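Long-range contacts in calmodulin-binding transcription activator 1 (Homo sapiens, PDB 2CXK), which activates transcription and probably binds double-stranded DNA, the present chain being its immunoglobulin-like IPT/TIG domain: residues A[22-27]-A[56-61]; A[35-40]-A[74-79]; A[41-46]-A[62-67]; A[69-74]-A[82-87]. All blocks are in the same frame, centred on the assembly; numbering follows the deposited sequence.

Contact 1 of 4, residues A[22-27]-A[56-61]. With SO4 (sulfate ion), chain F.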
loop_
_atom_site.group_PDB
_atom_site.type_symbol
_atom_site.label_atom_id
_atom_site.label_comp_id
_atom_site.label_asym_id
_atom_site.label_seq_id
_atom_site.Cartn_x
_atom_site.Cartn_y
_atom_site.Cartn_z
ATOM N N GLY A 22 -7.372 -3.165 -12.447
ATOM C CA GLY A 22 -8.075 -1.997 -11.938
ATOM C C GLY A 22 -8.055 -1.879 -10.422
ATOM O O GLY A 22 -9.013 -1.398 -9.808
ATOM N N VAL A 23 -6.965 -2.327 -9.811
ATOM C CA VAL A 23 -6.814 -2.245 -8.364
ATOM C C VAL A 23 -5.641 -1.324 -8.029
ATOM O O VAL A 23 -4.565 -1.450 -8.610
ATOM C CB VAL A 23 -6.519 -3.634 -7.744
ATOM C CG1 VAL A 23 -6.428 -3.517 -6.234
ATOM C CG2 VAL A 23 -7.587 -4.624 -8.147
ATOM N N LYS A 24 -5.842 -0.394 -7.098
ATOM C CA LYS A 24 -4.755 0.496 -6.708
ATOM C C LYS A 24 -3.664 -0.296 -5.986
ATOM O O LYS A 24 -3.946 -1.135 -5.128
ATOM C CB LYS A 24 -5.253 1.597 -5.765
ATOM C CG LYS A 24 -4.122 2.470 -5.238
ATOM C CD LYS A 24 -4.638 3.530 -4.297
ATOM C CE LYS A 24 -5.239 2.902 -3.053
ATOM N NZ LYS A 24 -5.924 3.927 -2.231
ATOM N N VAL A 25 -2.413 -0.027 -6.337
ATOM C CA VAL A 25 -1.292 -0.689 -5.694
ATOM C C VAL A 25 -0.318 0.393 -5.241
ATOM O O VAL A 25 -0.006 1.315 -6.003
ATOM C CB VAL A 25 -0.557 -1.653 -6.665
ATOM C CG1 VAL A 25 0.608 -2.331 -5.948
ATOM C CG2 VAL A 25 -1.525 -2.714 -7.190
ATOM N N LEU A 26 0.115 0.321 -3.986
ATOM C CA LEU A 26 1.096 1.275 -3.478
ATOM C C LEU A 26 2.407 0.507 -3.466
ATOM O O LEU A 26 2.436 -0.664 -3.095
ATOM C CB LEU A 26 0.739 1.736 -2.058
ATOM C CG LEU A 26 -0.520 2.598 -1.952
ATOM C CD1 LEU A 26 -0.697 3.090 -0.525
ATOM C CD2 LEU A 26 -0.402 3.792 -2.907
ATOM N N ILE A 27 3.484 1.152 -3.911
ATOM C CA ILE A 27 4.799 0.521 -3.943
ATOM C C ILE A 27 5.789 1.488 -3.314
ATOM O O ILE A 27 5.915 2.631 -3.747
ATOM C CB ILE A 27 5.242 0.215 -5.387
ATOM C CG1 ILE A 27 4.208 -0.697 -6.045
ATOM C CG2 ILE A 27 6.630 -0.423 -5.386
ATOM C CD1 ILE A 27 4.511 -1.052 -7.488
ATOM N N VAL A 56 6.932 6.848 -2.104
ATOM C CA VAL A 56 5.659 6.161 -2.304
ATOM C C VAL A 56 5.051 6.371 -3.679
ATOM O O VAL A 56 4.688 7.487 -4.037
ATOM C CB VAL A 56 4.629 6.618 -1.262
ATOM C CG1 VAL A 56 3.292 5.912 -1.493
ATOM C CG2 VAL A 56 5.167 6.340 0.138
ATOM N N LEU A 57 4.940 5.291 -4.444
ATOM C CA LEU A 57 4.338 5.355 -5.771
ATOM C C LEU A 57 2.970 4.677 -5.763
ATOM O O LEU A 57 2.777 3.664 -5.088
ATOM C CB LEU A 57 5.223 4.645 -6.798
ATOM C CG LEU A 57 6.451 5.441 -7.218
ATOM C CD1 LEU A 57 7.389 4.578 -8.062
ATOM C CD2 LEU A 57 5.975 6.653 -7.983
ATOM N N ARG A 58 2.037 5.242 -6.522
ATOM C CA ARG A 58 0.693 4.682 -6.645
ATOM C C ARG A 58 0.379 4.426 -8.112
ATOM O O ARG A 58 0.652 5.258 -8.970
ATOM C CB ARG A 58 -0.363 5.646 -6.100
ATOM C CG ARG A 58 -1.813 5.160 -6.325
ATOM C CD ARG A 58 -2.834 6.298 -6.217
ATOM N NE ARG A 58 -2.664 7.296 -7.273
ATOM C CZ ARG A 58 -3.174 8.525 -7.242
ATOM N NH1 ARG A 58 -3.895 8.930 -6.202
ATOM N NH2 ARG A 58 -2.963 9.355 -8.256
ATOM N N CYS A 59 -0.211 3.276 -8.397
ATOM C CA CYS A 59 -0.608 2.964 -9.764
ATOM C C CYS A 59 -1.843 2.084 -9.665
ATOM O O CYS A 59 -2.186 1.618 -8.586
ATOM C CB CYS A 59 0.512 2.228 -10.511
ATOM S SG CYS A 59 0.827 0.516 -9.980
ATOM N N TYR A 60 -2.525 1.890 -10.785
ATOM C CA TYR A 60 -3.699 1.028 -10.833
ATOM C C TYR A 60 -3.270 -0.104 -11.763
ATOM O O TYR A 60 -2.970 0.122 -12.936
ATOM C CB TYR A 60 -4.884 1.817 -11.383
ATOM C CG TYR A 60 -5.135 3.078 -10.574
ATOM C CD1 TYR A 60 -5.623 3.007 -9.265
ATOM C CD2 TYR A 60 -4.842 4.337 -11.097
ATOM C CE1 TYR A 60 -5.816 4.164 -8.505
ATOM C CE2 TYR A 60 -5.027 5.493 -10.346
ATOM C CZ TYR A 60 -5.519 5.400 -9.055
ATOM O OH TYR A 60 -5.742 6.549 -8.337
ATOM N N CYS A 61 -3.215 -1.320 -11.234
ATOM C CA CYS A 61 -2.732 -2.436 -12.032
ATOM C C CYS A 61 -3.581 -2.711 -13.259
ATOM O O CYS A 61 -4.770 -2.411 -13.285
ATOM C CB CYS A 61 -2.591 -3.696 -11.173
ATOM S SG CYS A 61 -4.123 -4.499 -10.686
HETATM S S SO4 F . -7.990 5.762 -5.247
HETATM O O1 SO4 F . -7.120 5.624 -4.009
HETATM O O2 SO4 F . -9.185 6.626 -4.872
HETATM O O3 SO4 F . -7.231 6.534 -6.169
HETATM O O4 SO4 F . -8.514 4.466 -5.499
#
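Val25 and Cys59 grip each other through two backbone hydrogen bonds, Val25 N to Cys59 O at 2.8 Å and Cys59 N to Val25 O at 3.1 Å. Ile27 and Leu57 form the next such pair, and in the other direction the pattern continues through Cys61 N to Val23 O and then Gly22 N to Cys61 O. Gly22, with its positive phi of 74°, suits the turn that leads into the strand. A sulfate ion, probably from the crystallisation liquor, adds polar bonds on one face: Lys24 NZ donates to its O1 at 2.7 Å, and Tyr60 OH to its O3 at 2.6 Å. Lys24 NZ also makes a salt bridge to Asp11 of the second subunit. This is an antiparallel pairing of strands 24-28 and 56-60 in the immunoglobulin-like fold of the IPT/TIG domain, with alternate residues facing opposite sides. Lys24, Arg58 and Tyr60 suit the side near the sulfate and the second subunit, since their apolar stems pack while their polar ends reach outward; Leu26 is the apolar member there, packed on Ser13 of the second subunit. Lys24 passes over Arg58 at an angle, aliphatic part against aliphatic part, CG to CG at 3.7 Å, while its CB lies 3.8 Å from Tyr60 CD1. Leu26 sends its CD2 branch to Arg58 CB at 3.7 Å. Val25, Ile27, Leu57 and Cys59, compact and apolar, point to the buried side. The sulfur of Cys61 lies 3.9 Å from Val23 CB.

Contact 2 of 4, residues A[35-40]-A[74-79]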
loop_
_atom_site.group_PDB
_atom_site.type_symbol
_atom_site.label_atom_id
_atom_site.label_comp_id
_atom_site.label_asym_id
_atom_site.label_seq_id
_atom_site.Cartn_x
_atom_site.Cartn_y
_atom_site.Cartn_z
ATOM N N SER A 35 9.993 14.740 -11.255
ATOM C CA SER A 35 9.387 14.588 -12.571
ATOM C C SER A 35 8.323 13.490 -12.597
ATOM O O SER A 35 8.505 12.417 -12.027
ATOM C CB SER A 35 10.463 14.291 -13.617
ATOM O OG SER A 35 9.913 14.330 -14.920
ATOM N N ASN A 36 7.223 13.780 -13.281
ATOM C CA ASN A 36 6.087 12.875 -13.415
ATOM C C ASN A 36 6.312 11.816 -14.508
ATOM O O ASN A 36 5.499 11.677 -15.422
ATOM C CB ASN A 36 4.850 13.715 -13.751
ATOM C CG ASN A 36 3.579 12.896 -13.832
ATOM O OD1 ASN A 36 2.555 13.377 -14.321
ATOM N ND2 ASN A 36 3.628 11.660 -13.345
ATOM N N ASN A 37 7.406 11.065 -14.419
ATOM C CA ASN A 37 7.689 10.055 -15.437
ATOM C C ASN A 37 7.870 8.646 -14.892
ATOM O O ASN A 37 8.544 7.816 -15.506
ATOM C CB ASN A 37 8.924 10.452 -16.244
ATOM C CG ASN A 37 8.718 11.735 -17.013
ATOM O OD1 ASN A 37 9.469 12.693 -16.848
ATOM N ND2 ASN A 37 7.693 11.761 -17.859
ATOM N N TYR A 38 7.271 8.386 -13.735
ATOM C CA TYR A 38 7.341 7.066 -13.123
ATOM C C TYR A 38 6.273 6.172 -13.736
ATOM O O TYR A 38 5.229 6.646 -14.166
ATOM C CB TYR A 38 7.071 7.156 -11.627
ATOM C CG TYR A 38 8.226 7.660 -10.808
ATOM C CD1 TYR A 38 9.316 6.835 -10.533
ATOM C CD2 TYR A 38 8.216 8.950 -10.276
ATOM C CE1 TYR A 38 10.366 7.276 -9.746
ATOM C CE2 TYR A 38 9.267 9.403 -9.485
ATOM C CZ TYR A 38 10.335 8.558 -9.226
ATOM O OH TYR A 38 11.366 8.988 -8.430
ATOM N N SER A 39 6.544 4.877 -13.773
ATOM C CA SER A 39 5.582 3.914 -14.288
ATOM C C SER A 39 5.853 2.595 -13.591
ATOM O O SER A 39 6.904 2.412 -12.969
ATOM C CB SER A 39 5.715 3.742 -15.811
ATOM O OG SER A 39 6.966 3.184 -16.173
ATOM N N CYS A 40 4.889 1.685 -13.669
ATOM C CA CYS A 40 5.044 0.368 -13.074
ATOM C C CYS A 40 4.758 -0.634 -14.168
ATOM O O CYS A 40 3.828 -0.463 -14.956
ATOM C CB CYS A 40 4.071 0.166 -11.907
ATOM S SG CYS A 40 4.464 1.195 -10.469
ATOM N N ALA A 74 9.728 1.817 -13.002
ATOM C CA ALA A 74 10.560 2.428 -14.035
ATOM C C ALA A 74 10.423 3.947 -14.004
ATOM O O ALA A 74 9.431 4.481 -13.508
ATOM C CB ALA A 74 10.152 1.909 -15.404
ATOM N N PHE A 75 11.432 4.634 -14.533
ATOM C CA PHE A 75 11.432 6.093 -14.620
ATOM C C PHE A 75 11.874 6.356 -16.055
ATOM O O PHE A 75 12.937 5.887 -16.467
ATOM C CB PHE A 75 12.434 6.715 -13.650
ATOM C CG PHE A 75 12.340 8.213 -13.569
ATOM C CD1 PHE A 75 11.290 8.821 -12.886
ATOM C CD2 PHE A 75 13.280 9.020 -14.208
ATOM C CE1 PHE A 75 11.174 10.212 -12.839
ATOM C CE2 PHE A 75 13.173 10.413 -14.169
ATOM C CZ PHE A 75 12.122 11.010 -13.485
ATOM N N ASN A 76 11.059 7.093 -16.806
ATOM C CA ASN A 76 11.343 7.364 -18.219
ATOM C C ASN A 76 11.485 6.025 -18.943
ATOM O O ASN A 76 12.297 5.865 -19.851
ATOM C CB ASN A 76 12.615 8.202 -18.368
ATOM C CG ASN A 76 12.379 9.671 -18.072
ATOM O OD1 ASN A 76 13.279 10.375 -17.616
ATOM N ND2 ASN A 76 11.172 10.146 -18.345
ATOM N N ASN A 77 10.652 5.075 -18.519
ATOM C CA ASN A 77 10.581 3.706 -19.044
ATOM C C ASN A 77 11.828 2.878 -18.798
ATOM O O ASN A 77 11.976 1.794 -19.358
ATOM C CB ASN A 77 10.252 3.670 -20.545
ATOM C CG ASN A 77 9.794 2.282 -21.008
ATOM O OD1 ASN A 77 10.255 1.760 -22.030
ATOM N ND2 ASN A 77 8.880 1.682 -20.254
ATOM N N GLN A 78 12.730 3.390 -17.969
ATOM C CA GLN A 78 13.935 2.645 -17.632
ATOM C C GLN A 78 13.694 1.952 -16.288
ATOM O O GLN A 78 13.361 2.608 -15.302
ATOM C CB GLN A 78 15.130 3.590 -17.503
ATOM C CG GLN A 78 16.427 2.896 -17.088
ATOM C CD GLN A 78 17.521 3.873 -16.666
ATOM O OE1 GLN A 78 18.600 3.461 -16.230
ATOM N NE2 GLN A 78 17.246 5.170 -16.794
ATOM N N ILE A 79 13.853 0.633 -16.241
ATOM C CA ILE A 79 13.653 -0.096 -14.986
ATOM C C ILE A 79 14.642 0.407 -13.937
ATOM O O ILE A 79 15.854 0.428 -14.176
ATOM C CB ILE A 79 13.882 -1.605 -15.165
ATOM C CG1 ILE A 79 12.902 -2.164 -16.193
ATOM C CG2 ILE A 79 13.724 -2.317 -13.815
ATOM C CD1 ILE A 79 11.464 -1.891 -15.863
HETATM O O HOH W 1 8.489 5.379 -16.736
HETATM O O HOH W 2 6.727 2.542 -18.794
#
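Tyr38 and Phe75 meet in a T-shaped stack within a short antiparallel pairing, of which they are a non-hydrogen-bonded pair, where strand 38-42 runs along the end of strand 67-75. The edge of Phe75 is turned to the face of Tyr38: CD1 sits 3.5 Å above the middle of the tyrosine ring, and the planes are 65° apart. A chi1 of -172° in Phe75 swings the ring back across the strands toward Tyr38 and Ser35. Ser35 CB touches Phe75 CZ at 3.7 Å, and Asn37 CB lies over one face of the phenylalanine near its rim. Behind the rings, Ser39 and Ala74 exchange two backbone hydrogen bonds, each 2.9 Å between N and O. Their side chains share the other side of the sheet, where the small Ala74 CB packs 3.5 Å from Ser39 OG. Strand 67-75 turns back into strand 78-79 as a beta hairpin, through a type I' turn, Phe75 to Gln78, with asparagines at both central positions; asparagine readily adopts the positive phi needed there. Asn76 N bonds Asn37 O at 2.9 Å. One water donates to Asn37 O, accepts from Asn77 N and bonds Ser39 OG; a second joins that hydroxyl to Asn77 ND2, tying the turn to the neighbouring strand. In the loop before strand 38-42, Ser35 OG donates to Asn37 OD1 from above the amide's carbonyl plane.

Contact 3 of 4, residues A[41-46]-A[62-67]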
loop_
_atom_site.group_PDB
_atom_site.type_symbol
_atom_site.label_atom_id
_atom_site.label_comp_id
_atom_site.label_asym_id
_atom_site.label_seq_id
_atom_site.Cartn_x
_atom_site.Cartn_y
_atom_site.Cartn_z
ATOM N N LEU A 41 5.569 -1.677 -14.223
ATOM C CA LEU A 41 5.396 -2.697 -15.243
ATOM C C LEU A 41 4.989 -4.009 -14.604
ATOM O O LEU A 41 5.696 -4.528 -13.738
ATOM C CB LEU A 41 6.703 -2.902 -16.016
ATOM C CG LEU A 41 7.450 -1.655 -16.505
ATOM C CD1 LEU A 41 8.647 -2.082 -17.341
ATOM C CD2 LEU A 41 6.534 -0.781 -17.324
ATOM N N PHE A 42 3.835 -4.523 -15.019
ATOM C CA PHE A 42 3.321 -5.802 -14.536
ATOM C C PHE A 42 3.487 -6.744 -15.725
ATOM O O PHE A 42 2.811 -6.579 -16.738
ATOM C CB PHE A 42 1.839 -5.695 -14.171
ATOM C CG PHE A 42 1.558 -4.803 -12.992
ATOM C CD1 PHE A 42 1.619 -3.422 -13.113
ATOM C CD2 PHE A 42 1.216 -5.354 -11.755
ATOM C CE1 PHE A 42 1.339 -2.593 -12.018
ATOM C CE2 PHE A 42 0.936 -4.534 -10.656
ATOM C CZ PHE A 42 1.000 -3.149 -10.795
ATOM N N ASP A 43 4.383 -7.722 -15.604
ATOM C CA ASP A 43 4.651 -8.652 -16.697
ATOM C C ASP A 43 4.907 -7.829 -17.959
ATOM O O ASP A 43 4.369 -8.115 -19.028
ATOM C CB ASP A 43 3.461 -9.603 -16.916
ATOM C CG ASP A 43 3.799 -10.753 -17.870
ATOM O OD1 ASP A 43 4.978 -11.160 -17.900
ATOM O OD2 ASP A 43 2.895 -11.261 -18.573
ATOM N N GLN A 44 5.721 -6.788 -17.813
ATOM C CA GLN A 44 6.062 -5.898 -18.917
ATOM C C GLN A 44 4.931 -4.994 -19.411
ATOM O O GLN A 44 5.134 -4.199 -20.330
ATOM C CB GLN A 44 6.635 -6.704 -20.092
ATOM C CG GLN A 44 7.865 -7.513 -19.707
ATOM C CD GLN A 44 8.926 -6.664 -19.021
ATOM O OE1 GLN A 44 9.593 -7.114 -18.086
ATOM N NE2 GLN A 44 9.091 -5.430 -19.490
ATOM N N ILE A 45 3.740 -5.110 -18.828
ATOM C CA ILE A 45 2.639 -4.234 -19.237
ATOM C C ILE A 45 2.762 -2.971 -18.395
ATOM O O ILE A 45 2.670 -3.023 -17.169
ATOM C CB ILE A 45 1.255 -4.843 -18.974
ATOM C CG1 ILE A 45 1.066 -6.119 -19.791
ATOM C CG2 ILE A 45 0.176 -3.820 -19.341
ATOM C CD1 ILE A 45 -0.281 -6.783 -19.567
ATOM N N SER A 46 2.951 -1.836 -19.054
ATOM C CA SER A 46 3.132 -0.575 -18.349
ATOM C C SER A 46 1.877 0.222 -18.023
ATOM O O SER A 46 0.949 0.303 -18.826
ATOM C CB SER A 46 4.068 0.328 -19.155
ATOM O OG SER A 46 4.295 1.555 -18.484
ATOM N N PRO A 62 -2.957 -3.255 -14.313
ATOM C CA PRO A 62 -3.642 -3.581 -15.569
ATOM C C PRO A 62 -4.311 -4.948 -15.478
ATOM O O PRO A 62 -4.110 -5.681 -14.507
ATOM C CB PRO A 62 -2.504 -3.559 -16.589
ATOM C CG PRO A 62 -1.368 -4.133 -15.795
ATOM C CD PRO A 62 -1.497 -3.412 -14.452
ATOM N N ALA A 63 -5.122 -5.282 -16.477
ATOM C CA ALA A 63 -5.782 -6.582 -16.501
ATOM C C ALA A 63 -4.712 -7.589 -16.914
ATOM O O ALA A 63 -3.765 -7.231 -17.614
ATOM C CB ALA A 63 -6.922 -6.577 -17.520
ATOM N N HIS A 64 -4.856 -8.838 -16.489
ATOM C CA HIS A 64 -3.877 -9.868 -16.840
ATOM C C HIS A 64 -4.429 -11.246 -16.500
ATOM O O HIS A 64 -5.277 -11.366 -15.619
ATOM C CB HIS A 64 -2.568 -9.621 -16.074
ATOM C CG HIS A 64 -1.403 -10.418 -16.580
ATOM N ND1 HIS A 64 -1.274 -11.774 -16.362
ATOM C CD2 HIS A 64 -0.324 -10.052 -17.314
ATOM C CE1 HIS A 64 -0.168 -12.207 -16.940
ATOM N NE2 HIS A 64 0.426 -11.182 -17.526
ATOM N N ASP A 65 -3.963 -12.282 -17.203
ATOM C CA ASP A 65 -4.421 -13.641 -16.922
ATOM C C ASP A 65 -3.991 -14.016 -15.525
ATOM O O ASP A 65 -3.051 -13.441 -14.985
ATOM C CB ASP A 65 -3.792 -14.677 -17.854
ATOM C CG ASP A 65 -4.061 -14.406 -19.301
ATOM O OD1 ASP A 65 -5.130 -13.847 -19.608
ATOM O OD2 ASP A 65 -3.201 -14.771 -20.132
ATOM N N THR A 66 -4.670 -14.999 -14.950
ATOM C CA THR A 66 -4.325 -15.464 -13.622
ATOM C C THR A 66 -2.908 -16.010 -13.701
ATOM O O THR A 66 -2.491 -16.532 -14.736
ATOM C CB THR A 66 -5.270 -16.580 -13.162
ATOM O OG1 THR A 66 -5.273 -17.625 -14.140
ATOM C CG2 THR A 66 -6.680 -16.041 -12.996
ATOM N N GLY A 67 -2.164 -15.865 -12.611
ATOM C CA GLY A 67 -0.795 -16.340 -12.577
ATOM C C GLY A 67 0.106 -15.334 -11.895
ATOM O O GLY A 67 -0.321 -14.230 -11.565
#
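Pro62 lays its ring against Phe42 and Ile45, opening a run of contacts between the loop after strand 56-60 and the tip of a beta hairpin. Its CD stands over the face of the Phe42 ring, 3.8 Å from the centroid and 29° off the normal, a CH-pi contact well suited to proline's rigid, slightly polarised ring carbons. Pro62 CB and CG meet the CG2 branch of Ile45, with CB to CG2 at 3.9 Å, the two side chains sliding past each other in opposite directions. Ala63 turns its methyl away, but its carbonyl O lies 4.0 Å from Ile45 CD1. His64 then reaches back to the hairpin, its imidazole set trans to the main-chain N (chi1 -167°). NE2 donates to Asp43 OD2 at 2.7 Å, nearly straight; the acceptor lies in the imidazole plane and is met on the anti side of the carboxylate, whose plane is turned 67° from the ring. At the other nitrogen, ND1 gives its hydrogen to Asp65 O at 2.8 Å, on a carbonyl lone pair. Both nitrogens thus donate, which fixes the ring's rotation and suggests a protonated imidazole, favoured by the nearby carboxylate. Ile45 CD1 touches the ring's edge, and Tyr88 meets the imidazole from the same chain. Asp43 itself occupies a central position of the type I' turn Phe42 to Ile45, a tight two-residue hairpin turn pinned here to an interstrand loop of the immunoglobulin-like fold.

Contact 4 of 4, residues A[69-74]-A[82-87]; sequences VTLQVA and NSVVFE
Leu71 and Val84 lie side by side and point the same way, Leu71 CB meeting Val84 CG2 at 3.8 Å. Val69 and Phe86 repeat the arrangement one pair further along the strands, with Val69 CG2 3.9 Å from Phe86 CB and close to the plane of the ring at its edge. The two pairs are joined by Leu71 CD2, which crosses obliquely to Phe86 CD2 at 4.1 Å. The Phe86 ring leads away from strand 67-75. Val69, Leu71 and Phe86 are buried, as suits their apolar side chains: Leu71 packs on Ile27 and Phe42, Phe86 on Val25 and Phe42. Backbone bonds fix the register: Val69 N to Phe86 O at 2.8 Å, and Leu71 N to Val84 O at 2.9 Å, the latter distinctly bent with 133° at its hydrogen. Between them Thr70 and Val85 diverge, consistent with the strong twist (123° between strand directions). Gln72, Ser83 and Thr70 lie off the core side, where Ser83 OG comes 3.2 Å from Gln72 CG and the amide of Gln72 reaches weakly to Gln44. A twisted antiparallel pair with one side packed into the core is as expected of the immunoglobulin-like beta sandwich of IPT/TIG domains.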
loop_
_atom_site.group_PDB
_atom_site.type_symbol
_atom_site.label_atom_id
_atom_site.label_comp_id
_atom_site.label_asym_id
_atom_site.label_seq_id
_atom_site.Cartn_x
_atom_site.Cartn_y
_atom_site.Cartn_z
ATOM N N VAL A 69 3.287 -12.746 -11.815
ATOM C CA VAL A 69 3.976 -11.892 -12.773
ATOM C C VAL A 69 4.993 -11.018 -12.067
ATOM O O VAL A 69 4.979 -10.891 -10.847
ATOM C CB VAL A 69 2.990 -10.966 -13.528
ATOM C CG1 VAL A 69 1.951 -11.793 -14.260
ATOM C CG2 VAL A 69 2.314 -10.010 -12.550
ATOM N N THR A 70 5.877 -10.414 -12.847
ATOM C CA THR A 70 6.887 -9.515 -12.309
ATOM C C THR A 70 6.273 -8.130 -12.159
ATOM O O THR A 70 5.440 -7.726 -12.971
ATOM C CB THR A 70 8.072 -9.375 -13.271
ATOM O OG1 THR A 70 7.568 -9.064 -14.577
ATOM C CG2 THR A 70 8.886 -10.652 -13.329
ATOM N N LEU A 71 6.674 -7.417 -11.109
ATOM C CA LEU A 71 6.219 -6.052 -10.876
ATOM C C LEU A 71 7.506 -5.248 -10.724
ATOM O O LEU A 71 8.326 -5.540 -9.852
ATOM C CB LEU A 71 5.369 -5.955 -9.599
ATOM C CG LEU A 71 5.008 -4.531 -9.148
ATOM C CD1 LEU A 71 4.389 -3.743 -10.310
ATOM C CD2 LEU A 71 4.035 -4.604 -7.968
ATOM N N GLN A 72 7.695 -4.256 -11.590
ATOM C CA GLN A 72 8.899 -3.425 -11.550
ATOM C C GLN A 72 8.550 -1.942 -11.623
ATOM O O GLN A 72 7.508 -1.569 -12.162
ATOM C CB GLN A 72 9.805 -3.759 -12.740
ATOM C CG GLN A 72 10.183 -5.226 -12.878
ATOM C CD GLN A 72 10.829 -5.514 -14.221
ATOM O OE1 GLN A 72 12.057 -5.531 -14.348
ATOM N NE2 GLN A 72 10.003 -5.726 -15.235
ATOM N N VAL A 73 9.425 -1.103 -11.077
ATOM C CA VAL A 73 9.235 0.345 -11.121
ATOM C C VAL A 73 10.209 0.905 -12.165
ATOM O O VAL A 73 11.370 0.500 -12.212
ATOM C CB VAL A 73 9.546 1.004 -9.762
ATOM C CG1 VAL A 73 9.456 2.511 -9.880
ATOM C CG2 VAL A 73 8.576 0.504 -8.715
ATOM N N ALA A 74 9.728 1.817 -13.002
ATOM C CA ALA A 74 10.560 2.428 -14.035
ATOM C C ALA A 74 10.423 3.947 -14.004
ATOM O O ALA A 74 9.431 4.481 -13.508
ATOM C CB ALA A 74 10.152 1.909 -15.404
ATOM N N ASN A 82 14.174 -3.686 -8.428
ATOM C CA ASN A 82 14.238 -5.131 -8.563
ATOM C C ASN A 82 12.816 -5.542 -8.964
ATOM O O ASN A 82 11.920 -4.697 -9.005
ATOM C CB ASN A 82 14.597 -5.766 -7.213
ATOM C CG ASN A 82 13.616 -5.375 -6.104
ATOM O OD1 ASN A 82 13.357 -4.195 -5.880
ATOM N ND2 ASN A 82 13.082 -6.367 -5.404
ATOM N N SER A 83 12.612 -6.818 -9.271
ATOM C CA SER A 83 11.279 -7.309 -9.628
ATOM C C SER A 83 10.720 -8.012 -8.397
ATOM O O SER A 83 11.456 -8.712 -7.706
ATOM C CB SER A 83 11.349 -8.336 -10.761
ATOM O OG SER A 83 11.909 -7.785 -11.938
ATOM N N VAL A 84 9.437 -7.808 -8.110
ATOM C CA VAL A 84 8.796 -8.488 -6.986
ATOM C C VAL A 84 7.592 -9.215 -7.551
ATOM O O VAL A 84 7.045 -8.825 -8.582
ATOM C CB VAL A 84 8.335 -7.510 -5.868
ATOM C CG1 VAL A 84 9.549 -6.840 -5.240
ATOM C CG2 VAL A 84 7.375 -6.466 -6.429
ATOM N N VAL A 85 7.171 -10.277 -6.883
ATOM C CA VAL A 85 6.037 -11.041 -7.365
ATOM C C VAL A 85 4.687 -10.357 -7.149
ATOM O O VAL A 85 4.429 -9.779 -6.092
ATOM C CB VAL A 85 6.001 -12.428 -6.686
ATOM C CG1 VAL A 85 5.787 -12.257 -5.190
ATOM C CG2 VAL A 85 4.905 -13.287 -7.291
ATOM N N PHE A 86 3.833 -10.406 -8.168
ATOM C CA PHE A 86 2.485 -9.852 -8.058
ATOM C C PHE A 86 1.600 -10.958 -8.598
ATOM O O PHE A 86 1.896 -11.543 -9.638
ATOM C CB PHE A 86 2.316 -8.578 -8.887
ATOM C CG PHE A 86 1.006 -7.865 -8.646
ATOM C CD1 PHE A 86 -0.058 -8.009 -9.536
ATOM C CD2 PHE A 86 0.829 -7.071 -7.514
ATOM C CE1 PHE A 86 -1.284 -7.369 -9.300
ATOM C CE2 PHE A 86 -0.390 -6.427 -7.267
ATOM C CZ PHE A 86 -1.447 -6.577 -8.164
ATOM N N GLU A 87 0.510 -11.243 -7.905
ATOM C CA GLU A 87 -0.352 -12.326 -8.334
ATOM C C GLU A 87 -1.748 -11.966 -8.793
ATOM O O GLU A 87 -2.458 -11.210 -8.139
ATOM C CB GLU A 87 -0.457 -13.370 -7.216
ATOM C CG GLU A 87 -1.529 -14.427 -7.462
ATOM C CD GLU A 87 -1.464 -15.583 -6.479
ATOM O OE1 GLU A 87 -1.061 -15.356 -5.319
ATOM O OE2 GLU A 87 -1.837 -16.717 -6.869
#

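Overall arrangement
All four contacts belong to one small all-beta domain, their centres 9 to 17 Å apart. Contacts 1 and 4 lie on opposite sides of the chain's centre and face each other through the core, where Ile27 and Leu57 of the first meet Leu71 and Val73 of the second. Contact 2 shares Ala74 and strand 67-75 with contact 4, and strand 38-42 with contact 3, which is nested inside the loop that contact 2 closes. Along the chain contact 1 crosses contacts 2 and 3, and contact 2 crosses contact 4, whereas contact 4 opens only after contacts 1 and 3 have closed. This interleaving ties near and distant strands into a single compact IPT/TIG sandwich.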